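Local coordinates for SnoaL-like domain-containing protein (Agrobacterium tumefaciens str. C58, PDB 3DXO) that is of unknown function but has a SnoaL-like, NTF2-type fold and may be an isomerase, at residues 20-23 / 24-27; 74-77 / 78-81. All coordinates share one frame; numbering follows the deposited sequence.

Contact 1. Residues 20-23 / 24-27; sequences DNER and RRHL
Asp20 and Arg24 are joined where helix 21-31 begins: Arg24 N donates a hydrogen bond to Asp20 O at 3.2 Å. Asp20 is the N-cap. Its OD2 accepts from Arg23 N at 3.1 Å, on the anti side of the carboxylate, and so takes up an amide of the first turn. Asn21 follows, and its O accepts from Arg25 N. Its side chain lies alongside that of Arg24, and both point the same way. Asn21 OD1 sits over a face of the Arg24 guanidinium, but this is one of two conformers and the placement is doubtful. The Arg24 chain leaves anti to the backbone N (chi1 -155°) and bends at chi3, which brings the guanidinium back beside Asn21. Glu22 meets Arg25, three residues on, at the surface of the helix. Its OE2 makes a long salt bridge of 3.5 Å to Arg25 NH1, with the carboxylate and guanidinium planes nearly perpendicular (86°). Glu22 O accepts from His26 N in a nearly straight bond. Arg23 closes the segment: its O accepts from Leu27 N at 2.9 Å. This first turn lies at the surface. Arg23, Arg24 and Leu27 touch Glu18 in the loop after helix 3-17, and the Arg24 guanidinium lies close to that of Arg59, a like charge, on helix 47-61.

Contact 2. Residues 74-77 / 78-81; sequences DGHG and NFTR
Asp74 and Arg81 pair through both backbone and side chain. Asp74 N gives to Arg81 O at 2.9 Å, and Arg81 N gives to Asp74 O at 2.8 Å. Arg81 also grips the carboxylate side-on: NE binds OD1 of Asp74 and NH2 binds OD2, each at 3.0 Å. Both oxygens are met on their syn sides, close to the guanidinium plane. A bend at chi3 (64°) turns the arginine into this grip. Arg81 NH2 has a second acid, Asp117 of the second subunit, so two carboxylates probably share its charge.

Nearer the turn, His76 N binds Phe79 O at 3.0 Å, and Phe79 N binds His76 O at 2.8 Å. The two rings meet obliquely, with His76 CE1 3.9 Å from Phe79 CD2. His76 NE2 is satisfied by Gly114 O of the second subunit. Between these pairs, Gly75 CA makes a CA-H...O contact to Phe79 O, and Thr80 CA makes one to Asp74 O. Thr80 lies on the sheet face opposite His76, Phe79 and Arg81, and its OG1 bonds with His5 ND1. Asn78 ND2 bonds with Leu103 O. This is a beta hairpin with a two-residue loop, a type II' turn from His76 to Phe79, with Gly77 and Asn78 at its corners.

Overall arrangement
Both contacts are local and lie at the surface, on opposite sides of the chain's centre. Their centres are 26 Å apart and their nearest atoms about 15 Å. They share no element: contact 1 starts helix 21-31, while contact 2 links strands 66-76 and 79-87 of the mixed sheet. Each has one buried residue, Arg24 in contact 1 and Thr80 in contact 2. Each pairs an acid with an arginine, but the bridge of 20-27 is long, whereas that of 74-81 is a two-point grip. No other chain of the assembly touches contact 1, while the second subunit packs on contact 2 and adds polar partners.

Contact 1. Residues 20-23 / 24-27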
loop_
_atom_site.group_PDB
_atom_site.type_symbol
_atom_site.label_atom_id
_atom_site.label_comp_id
_atom_site.label_asym_id
_atom_site.label_seq_id
_atom_site.Cartn_x
_atom_site.Cartn_y
_atom_site.Cartn_z
ATOM N N ASP B 20 25.193 12.482 0.034
ATOM C CA ASP B 20 25.829 12.889 1.292
ATOM C C ASP B 20 24.975 12.498 2.483
ATOM O O ASP B 20 23.780 12.794 2.518
ATOM C CB ASP B 20 26.011 14.372 1.302
ATOM C CG ASP B 20 26.901 14.821 2.390
ATOM O OD1 ASP B 20 28.101 14.519 2.339
ATOM O OD2 ASP B 20 26.428 15.538 3.268
ATOM N N ASN B 21 25.570 11.843 3.468
ATOM C CA ASN B 21 24.838 11.391 4.654
ATOM C C ASN B 21 24.280 12.590 5.464
ATOM O O ASN B 21 23.153 12.553 5.952
ATOM C CB ASN B 21 25.707 10.439 5.523
ATOM C CG ASN B 21 25.984 9.047 4.844
ATOM O OD1 ASN B 21 25.088 8.421 4.245
ATOM N ND2 ASN B 21 27.223 8.553 4.986
ATOM N N GLU B 22 25.060 13.651 5.602
ATOM C CA GLU B 22 24.594 14.824 6.326
ATOM C C GLU B 22 23.417 15.500 5.682
ATOM O O GLU B 22 22.458 15.814 6.350
ATOM C CB GLU B 22 25.682 15.841 6.380
ATOM C CG GLU B 22 26.626 15.612 7.464
ATOM C CD GLU B 22 26.529 16.730 8.456
ATOM O OE1 GLU B 22 26.183 17.878 8.008
ATOM O OE2 GLU B 22 26.830 16.474 9.663
ATOM N N ARG B 23 23.493 15.755 4.388
ATOM C CA ARG B 23 22.381 16.373 3.718
ATOM C C ARG B 23 21.127 15.541 3.877
ATOM O O ARG B 23 20.033 16.091 4.049
ATOM C CB ARG B 23 22.684 16.587 2.257
ATOM C CG ARG B 23 23.727 17.651 2.068
ATOM C CD ARG B 23 23.935 17.959 0.603
ATOM N NE ARG B 23 24.925 19.030 0.435
ATOM C CZ ARG B 23 25.216 19.645 -0.713
ATOM N NH1 ARG B 23 24.527 19.382 -1.823
ATOM N NH2 ARG B 23 26.125 20.600 -0.727
ATOM N N ARG B 24 21.291 14.222 3.871
ATOM C CA ARG B 24 20.166 13.326 4.036
ATOM C C ARG B 24 19.527 13.436 5.412
ATOM O O ARG B 24 18.308 13.355 5.515
ATOM C CB ARG B 24 20.629 11.940 3.809
ATOM C CG ARG B 24 19.540 10.975 3.369
ATOM C CD ARG B 24 20.148 9.578 3.122
ATOM N NE ARG B 24 21.544 9.797 2.727
ATOM C CZ ARG B 24 22.391 8.879 2.365
ATOM N NH1 ARG B 24 21.983 7.685 2.299
ATOM N NH2 ARG B 24 23.624 9.171 2.028
ATOM N N ARG B 25 20.308 13.618 6.473
ATOM C CA ARG B 25 19.681 13.792 7.793
ATOM C C ARG B 25 18.780 14.997 7.763
ATOM O O ARG B 25 17.645 14.965 8.222
ATOM C CB ARG B 25 20.690 13.959 8.910
ATOM C CG ARG B 25 21.489 12.752 9.126
ATOM C CD ARG B 25 22.399 12.916 10.322
ATOM N NE ARG B 25 23.435 11.908 10.193
ATOM C CZ ARG B 25 24.703 12.122 9.844
ATOM N NH1 ARG B 25 25.221 13.366 9.677
ATOM N NH2 ARG B 25 25.500 11.057 9.725
ATOM N N HIS B 26 19.299 16.063 7.192
ATOM C CA HIS B 26 18.568 17.325 7.004
ATOM C C HIS B 26 17.275 17.082 6.227
ATOM O O HIS B 26 16.233 17.571 6.562
ATOM C CB HIS B 26 19.464 18.378 6.286
ATOM C CG HIS B 26 18.704 19.488 5.613
ATOM N ND1 HIS B 26 18.149 20.547 6.303
ATOM C CD2 HIS B 26 18.424 19.705 4.305
ATOM C CE1 HIS B 26 17.539 21.351 5.453
ATOM N NE2 HIS B 26 17.697 20.867 4.234
ATOM N N LEU B 27 17.361 16.306 5.161
ATOM C CA LEU B 27 16.180 16.034 4.334
ATOM C C LEU B 27 15.115 15.221 5.093
ATOM O O LEU B 27 13.945 15.563 5.049
ATOM C CB LEU B 27 16.557 15.290 3.035
ATOM C CG LEU B 27 17.433 15.970 1.965
ATOM C CD1 LEU B 27 17.770 15.038 0.792
ATOM C CD2 LEU B 27 16.758 17.241 1.487
#

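Contact 2. Residues 74-77 / 78-81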
loop_
_atom_site.group_PDB
_atom_site.type_symbol
_atom_site.label_atom_id
_atom_site.label_comp_id
_atom_site.label_asym_id
_atom_site.label_seq_id
_atom_site.Cartn_x
_atom_site.Cartn_y
_atom_site.Cartn_z
ATOM N N ASP B 74 -0.257 8.535 -7.111
ATOM C CA ASP B 74 -1.651 8.846 -6.893
ATOM C C ASP B 74 -1.935 8.768 -5.404
ATOM O O ASP B 74 -1.030 8.607 -4.582
ATOM C CB ASP B 74 -2.552 7.872 -7.685
ATOM C CG ASP B 74 -2.460 6.433 -7.189
ATOM O OD1 ASP B 74 -1.392 6.020 -6.722
ATOM O OD2 ASP B 74 -3.453 5.704 -7.279
ATOM N N GLY B 75 -3.205 8.870 -5.045
ATOM C CA GLY B 75 -3.568 8.747 -3.658
ATOM C C GLY B 75 -4.878 9.386 -3.299
ATOM O O GLY B 75 -5.695 9.719 -4.159
ATOM N N HIS B 76 -5.053 9.535 -1.993
ATOM C CA HIS B 76 -6.265 10.093 -1.413
ATOM C C HIS B 76 -6.021 10.372 0.058
ATOM O O HIS B 76 -5.205 9.692 0.688
ATOM C CB HIS B 76 -7.446 9.134 -1.589
ATOM C CG HIS B 76 -7.186 7.759 -1.073
ATOM N ND1 HIS B 76 -7.349 7.419 0.251
ATOM C CD2 HIS B 76 -6.770 6.640 -1.704
ATOM C CE1 HIS B 76 -7.052 6.144 0.413
ATOM N NE2 HIS B 76 -6.709 5.645 -0.760
ATOM N N GLY B 77 -6.707 11.385 0.581
ATOM C CA GLY B 77 -6.527 11.825 1.963
ATOM C C GLY B 77 -5.054 12.101 2.177
ATOM O O GLY B 77 -4.416 12.718 1.329
ATOM N N ASN B 78 -4.518 11.585 3.281
ATOM C CA ASN B 78 -3.103 11.700 3.615
ATOM C C ASN B 78 -2.281 10.520 3.070
ATOM O O ASN B 78 -1.147 10.304 3.484
ATOM C CB ASN B 78 -2.911 11.809 5.131
ATOM C CG ASN B 78 -3.315 10.538 5.866
ATOM O OD1 ASN B 78 -4.425 10.027 5.697
ATOM N ND2 ASN B 78 -2.408 10.020 6.699
ATOM N N PHE B 79 -2.850 9.749 2.145
ATOM C CA PHE B 79 -2.112 8.636 1.520
ATOM C C PHE B 79 -1.620 8.951 0.117
ATOM O O PHE B 79 -2.357 9.504 -0.711
ATOM C CB PHE B 79 -2.969 7.364 1.440
ATOM C CG PHE B 79 -3.270 6.772 2.767
ATOM C CD1 PHE B 79 -2.287 6.078 3.464
ATOM C CD2 PHE B 79 -4.524 6.909 3.329
ATOM C CE1 PHE B 79 -2.553 5.533 4.704
ATOM C CE2 PHE B 79 -4.795 6.357 4.564
ATOM C CZ PHE B 79 -3.802 5.668 5.254
ATOM N N THR B 80 -0.364 8.590 -0.123
ATOM C CA THR B 80 0.251 8.665 -1.433
ATOM C C THR B 80 0.798 7.276 -1.801
ATOM O O THR B 80 1.300 6.555 -0.958
ATOM C CB THR B 80 1.380 9.702 -1.449
ATOM O OG1 THR B 80 0.824 10.997 -1.168
ATOM C CG2 THR B 80 2.092 9.712 -2.803
ATOM N N ARG B 81 0.638 6.897 -3.060
ATOM C CA ARG B 81 1.179 5.650 -3.590
ATOM C C ARG B 81 1.978 5.925 -4.849
ATOM O O ARG B 81 1.539 6.676 -5.727
ATOM C CB ARG B 81 0.087 4.665 -3.981
ATOM C CG ARG B 81 0.668 3.498 -4.791
ATOM C CD ARG B 81 -0.341 2.488 -5.268
ATOM N NE ARG B 81 -1.297 3.033 -6.213
ATOM C CZ ARG B 81 -2.050 2.284 -6.998
ATOM N NH1 ARG B 81 -1.929 0.973 -6.988
ATOM N NH2 ARG B 81 -2.923 2.847 -7.811
#